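Endostatin (Mus musculus, PDB 1KOE) inhibits angiogenesis as the C-terminal fragment of the collagen XVIII alpha1 chain, and probably binds heparin. Local coordinates at residues Pro64-Ser76 and Leu88-Arg100. Numbering follows the deposited sequence.
Sequences PIVNLKDEVLSPS and LQPGARIFSFDGR
Lys-69 lies across one face of the Phe-95 ring. Its CB points toward the loop but stops short of the ring. Lys-69 CG comes 4.0 Å from Phe-95 CE2. Lys-69 CD makes a CH-pi contact, 3.8 Å from the Phe-95 centroid. CE passes over CE1 and CZ. A bend at the last torsion (chi4 51°) then keeps the amine above the ring, with Lys-69 NZ 3.7 Å from the Phe-95 centroid in a cation-pi contact. Phe-95 CZ sits over the centre of the Arg-93 guanidinium.

Residues 67-70 form a type I beta turn in the hairpin between strands 65-66 and 72-74, at the margin of the five-stranded mixed sheet of the endostatin domain, a C-type-lectin-like fold. Loop 88-100 runs alongside this hairpin.

Asn-67 ND2 donates almost straight to Arg-93 O (2.9 Å, 170°) and to Glu-71 OE1, both within the amide plane. Asn-67 OD1 accepts from Glu-71 N at 3.0 Å. Arg-93 grips the Glu-71 carboxylate side-on, the two planes 20° apart. Arg-93 NH2 meets Glu-71 OE2 at 2.6 Å, and NE meets OE1, both on syn lone pairs. Water 3 links Leu-73 O to Gln-89 N, and Leu-73 CD2 packs 4.1 Å from Ala-92 CB.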
loop_
_atom_site.group_PDB
_atom_site.type_symbol
_atom_site.label_atom_id
_atom_site.label_comp_id
_atom_site.label_asym_id
_atom_site.label_seq_id
_atom_site.Cartn_x
_atom_site.Cartn_y
_atom_site.Cartn_z
ATOM N N PRO A 64 13.066 -10.175 0.441
ATOM C CA PRO A 64 11.933 -10.270 -0.471
ATOM C C PRO A 64 10.602 -9.814 0.107
ATOM O O PRO A 64 10.352 -9.954 1.298
ATOM C CB PRO A 64 11.916 -11.755 -0.856
ATOM C CG PRO A 64 12.615 -12.436 0.252
ATOM C CD PRO A 64 13.724 -11.482 0.609
ATOM N N ILE A 65 9.769 -9.240 -0.753
ATOM C CA ILE A 65 8.431 -8.796 -0.369
ATOM C C ILE A 65 7.494 -9.915 -0.811
ATOM O O ILE A 65 7.522 -10.329 -1.971
ATOM C CB ILE A 65 8.019 -7.489 -1.099
ATOM C CG1 ILE A 65 9.082 -6.386 -0.872
ATOM C CG2 ILE A 65 6.617 -7.047 -0.651
ATOM C CD1 ILE A 65 9.280 -5.934 0.572
ATOM N N VAL A 66 6.664 -10.394 0.110
ATOM C CA VAL A 66 5.742 -11.494 -0.171
ATOM C C VAL A 66 4.331 -11.127 0.241
ATOM O O VAL A 66 4.123 -10.173 0.997
ATOM C CB VAL A 66 6.149 -12.818 0.611
ATOM C CG1 VAL A 66 7.592 -13.193 0.306
ATOM C CG2 VAL A 66 5.944 -12.665 2.124
ATOM N N ASN A 67 3.357 -11.844 -0.297
ATOM C CA ASN A 67 1.978 -11.610 0.096
ATOM C C ASN A 67 1.661 -12.412 1.381
ATOM O O ASN A 67 2.551 -13.055 1.955
ATOM C CB ASN A 67 0.996 -11.886 -1.056
ATOM C CG ASN A 67 0.971 -13.334 -1.490
ATOM O OD1 ASN A 67 1.339 -14.239 -0.735
ATOM N ND2 ASN A 67 0.466 -13.568 -2.692
ATOM N N LEU A 68 0.405 -12.368 1.822
ATOM C CA LEU A 68 -0.033 -13.047 3.034
ATOM C C LEU A 68 0.310 -14.540 3.038
ATOM O O LEU A 68 0.588 -15.113 4.095
ATOM C CB LEU A 68 -1.541 -12.870 3.187
ATOM C CG LEU A 68 -2.186 -13.469 4.444
ATOM C CD1 LEU A 68 -1.794 -12.645 5.650
ATOM C CD2 LEU A 68 -3.705 -13.515 4.290
ATOM N N LYS A 69 0.240 -15.158 1.860
ATOM C CA LYS A 69 0.520 -16.584 1.683
ATOM C C LYS A 69 1.986 -16.881 1.363
ATOM O O LYS A 69 2.320 -17.989 0.931
ATOM C CB LYS A 69 -0.388 -17.162 0.596
ATOM C CG LYS A 69 -1.881 -17.136 0.978
ATOM C CD LYS A 69 -2.771 -17.678 -0.129
ATOM C CE LYS A 69 -4.169 -18.013 0.393
ATOM N NZ LYS A 69 -4.792 -16.892 1.167
ATOM N N ASP A 70 2.854 -15.903 1.602
ATOM C CA ASP A 70 4.286 -16.030 1.365
ATOM C C ASP A 70 4.710 -16.187 -0.086
ATOM O O ASP A 70 5.809 -16.665 -0.361
ATOM C CB ASP A 70 4.931 -17.134 2.234
ATOM C CG ASP A 70 4.958 -16.786 3.712
ATOM O OD1 ASP A 70 4.723 -15.629 4.084
ATOM O OD2 ASP A 70 5.228 -17.679 4.530
ATOM N N GLU A 71 3.847 -15.801 -1.019
ATOM C CA GLU A 71 4.196 -15.850 -2.439
ATOM C C GLU A 71 5.027 -14.609 -2.721
ATOM O O GLU A 71 4.648 -13.485 -2.341
ATOM C CB GLU A 71 2.932 -15.871 -3.281
ATOM C CG GLU A 71 2.095 -17.083 -2.916
ATOM C CD GLU A 71 0.756 -17.174 -3.608
ATOM O OE1 GLU A 71 0.166 -16.136 -4.030
ATOM O OE2 GLU A 71 0.277 -18.328 -3.704
ATOM N N VAL A 72 6.182 -14.810 -3.343
ATOM C CA VAL A 72 7.101 -13.717 -3.611
ATOM C C VAL A 72 6.582 -12.748 -4.643
ATOM O O VAL A 72 6.172 -13.156 -5.736
ATOM C CB VAL A 72 8.492 -14.240 -4.012
ATOM C CG1 VAL A 72 9.485 -13.081 -4.166
ATOM C CG2 VAL A 72 8.977 -15.248 -2.976
ATOM N N LEU A 73 6.576 -11.465 -4.272
ATOM C CA LEU A 73 6.092 -10.380 -5.141
ATOM C C LEU A 73 7.222 -9.572 -5.754
ATOM O O LEU A 73 7.136 -9.141 -6.897
ATOM C CB LEU A 73 5.181 -9.425 -4.352
ATOM C CG LEU A 73 3.991 -10.049 -3.625
ATOM C CD1 LEU A 73 3.274 -8.974 -2.855
ATOM C CD2 LEU A 73 3.044 -10.719 -4.585
ATOM N N SER A 74 8.277 -9.361 -4.986
ATOM C CA SER A 74 9.417 -8.574 -5.443
ATOM C C SER A 74 10.649 -9.027 -4.655
ATOM O O SER A 74 10.535 -9.462 -3.505
ATOM C CB SER A 74 9.124 -7.077 -5.203
ATOM O OG SER A 74 10.239 -6.268 -5.504
ATOM N N PRO A 75 11.839 -8.981 -5.287
ATOM C CA PRO A 75 13.090 -9.390 -4.628
ATOM C C PRO A 75 13.515 -8.518 -3.446
ATOM O O PRO A 75 14.237 -8.976 -2.552
ATOM C CB PRO A 75 14.113 -9.357 -5.773
ATOM C CG PRO A 75 13.524 -8.374 -6.751
ATOM C CD PRO A 75 12.058 -8.668 -6.713
ATOM N N SER A 76 13.027 -7.283 -3.414
ATOM C CA SER A 76 13.357 -6.358 -2.338
ATOM C C SER A 76 12.439 -5.152 -2.383
ATOM O O SER A 76 11.703 -4.932 -3.346
ATOM C CB SER A 76 14.794 -5.847 -2.482
ATOM O OG SER A 76 14.909 -5.017 -3.627
ATOM N N LEU A 88 5.003 -5.582 -10.583
ATOM C CA LEU A 88 4.951 -6.899 -9.975
ATOM C C LEU A 88 4.987 -7.899 -11.109
ATOM O O LEU A 88 4.759 -7.554 -12.261
ATOM C CB LEU A 88 3.687 -7.094 -9.140
ATOM C CG LEU A 88 3.429 -6.144 -7.964
ATOM C CD1 LEU A 88 2.134 -6.533 -7.293
ATOM C CD2 LEU A 88 4.560 -6.163 -6.958
ATOM N N GLN A 89 5.378 -9.122 -10.799
ATOM C CA GLN A 89 5.426 -10.153 -11.821
ATOM C C GLN A 89 3.993 -10.538 -12.163
ATOM O O GLN A 89 3.109 -10.493 -11.298
ATOM C CB GLN A 89 6.177 -11.369 -11.297
ATOM C CG GLN A 89 7.018 -12.055 -12.353
ATOM C CD GLN A 89 7.436 -13.436 -11.952
ATOM O OE1 GLN A 89 8.599 -13.669 -11.640
ATOM N NE2 GLN A 89 6.492 -14.370 -11.963
ATOM N N PRO A 90 3.741 -10.932 -13.421
ATOM C CA PRO A 90 2.401 -11.328 -13.864
ATOM C C PRO A 90 1.826 -12.398 -12.946
ATOM O O PRO A 90 2.562 -13.239 -12.418
ATOM C CB PRO A 90 2.651 -11.895 -15.271
ATOM C CG PRO A 90 3.798 -11.094 -15.742
ATOM C CD PRO A 90 4.710 -11.052 -14.527
ATOM N N GLY A 91 0.518 -12.339 -12.734
ATOM C CA GLY A 91 -0.124 -13.331 -11.897
ATOM C C GLY A 91 0.030 -13.100 -10.412
ATOM O O GLY A 91 -0.564 -13.844 -9.628
ATOM N N ALA A 92 0.839 -12.109 -10.023
ATOM C CA ALA A 92 1.046 -11.763 -8.606
ATOM C C ALA A 92 -0.322 -11.529 -7.983
ATOM O O ALA A 92 -1.183 -10.932 -8.614
ATOM C CB ALA A 92 1.888 -10.484 -8.485
ATOM N N ARG A 93 -0.527 -12.037 -6.775
ATOM C CA ARG A 93 -1.796 -11.897 -6.051
ATOM C C ARG A 93 -1.585 -11.120 -4.756
ATOM O O ARG A 93 -0.548 -11.260 -4.098
ATOM C CB ARG A 93 -2.332 -13.265 -5.632
ATOM C CG ARG A 93 -2.745 -14.142 -6.748
ATOM C CD ARG A 93 -3.469 -15.334 -6.200
ATOM N NE ARG A 93 -2.612 -16.241 -5.434
ATOM C CZ ARG A 93 -3.025 -17.431 -5.002
ATOM N NH1 ARG A 93 -4.269 -17.823 -5.271
ATOM N NH2 ARG A 93 -2.225 -18.221 -4.296
ATOM N N ILE A 94 -2.571 -10.316 -4.390
ATOM C CA ILE A 94 -2.497 -9.591 -3.135
ATOM C C ILE A 94 -3.734 -9.958 -2.343
ATOM O O ILE A 94 -4.855 -9.900 -2.853
ATOM C CB ILE A 94 -2.396 -8.063 -3.330
ATOM C CG1 ILE A 94 -1.070 -7.736 -4.042
ATOM C CG2 ILE A 94 -2.507 -7.347 -1.960
ATOM C CD1 ILE A 94 -0.816 -6.276 -4.257
ATOM N N PHE A 95 -3.500 -10.471 -1.141
ATOM C CA PHE A 95 -4.568 -10.878 -0.223
ATOM C C PHE A 95 -4.764 -9.869 0.917
ATOM O O PHE A 95 -3.807 -9.220 1.363
ATOM C CB PHE A 95 -4.230 -12.237 0.417
ATOM C CG PHE A 95 -4.151 -13.356 -0.563
ATOM C CD1 PHE A 95 -5.289 -14.056 -0.916
ATOM C CD2 PHE A 95 -2.945 -13.702 -1.151
ATOM C CE1 PHE A 95 -5.228 -15.091 -1.857
ATOM C CE2 PHE A 95 -2.883 -14.726 -2.082
ATOM C CZ PHE A 95 -4.032 -15.419 -2.434
ATOM N N SER A 96 -6.007 -9.758 1.379
ATOM C CA SER A 96 -6.337 -8.923 2.526
ATOM C C SER A 96 -5.972 -9.766 3.769
ATOM O O SER A 96 -5.667 -10.969 3.635
ATOM C CB SER A 96 -7.825 -8.622 2.520
ATOM O OG SER A 96 -8.571 -9.820 2.572
ATOM N N PHE A 97 -6.043 -9.165 4.959
ATOM C CA PHE A 97 -5.703 -9.870 6.202
ATOM C C PHE A 97 -6.574 -11.102 6.412
ATOM O O PHE A 97 -6.082 -12.143 6.873
ATOM C CB PHE A 97 -5.816 -8.934 7.413
ATOM C CG PHE A 97 -4.681 -7.962 7.521
ATOM C CD1 PHE A 97 -3.433 -8.383 7.996
ATOM C CD2 PHE A 97 -4.840 -6.635 7.117
ATOM C CE1 PHE A 97 -2.355 -7.509 8.062
ATOM C CE2 PHE A 97 -3.773 -5.743 7.178
ATOM C CZ PHE A 97 -2.519 -6.180 7.652
ATOM N N ASP A 98 -7.854 -11.003 6.063
ATOM C CA ASP A 98 -8.749 -12.141 6.230
ATOM C C ASP A 98 -8.703 -13.182 5.090
ATOM O O ASP A 98 -9.604 -14.027 4.981
ATOM C CB ASP A 98 -10.188 -11.688 6.548
ATOM C CG ASP A 98 -10.837 -10.898 5.417
ATOM O OD1 ASP A 98 -10.344 -10.930 4.272
ATOM O OD2 ASP A 98 -11.864 -10.228 5.688
ATOM N N GLY A 99 -7.681 -13.085 4.234
ATOM C CA GLY A 99 -7.466 -14.060 3.186
ATOM C C GLY A 99 -8.153 -13.968 1.850
ATOM O O GLY A 99 -8.124 -14.938 1.100
ATOM N N ARG A 100 -8.714 -12.826 1.504
ATOM C CA ARG A 100 -9.377 -12.677 0.215
ATOM C C ARG A 100 -8.481 -12.049 -0.851
ATOM O O ARG A 100 -7.702 -11.128 -0.557
ATOM C CB ARG A 100 -10.640 -11.829 0.372
ATOM C CG ARG A 100 -11.769 -12.522 1.128
ATOM C CD ARG A 100 -12.879 -11.533 1.411
ATOM N NE ARG A 100 -12.460 -10.585 2.429
ATOM C CZ ARG A 100 -12.918 -9.346 2.561
ATOM N NH1 ARG A 100 -13.833 -8.875 1.731
ATOM N NH2 ARG A 100 -12.453 -8.573 3.526
HETATM O O HOH W 1 -1.203 -10.154 0.795
HETATM O O HOH W 2 1.352 -14.144 -5.838
HETATM O O HOH W 3 5.249 -10.107 -8.337
#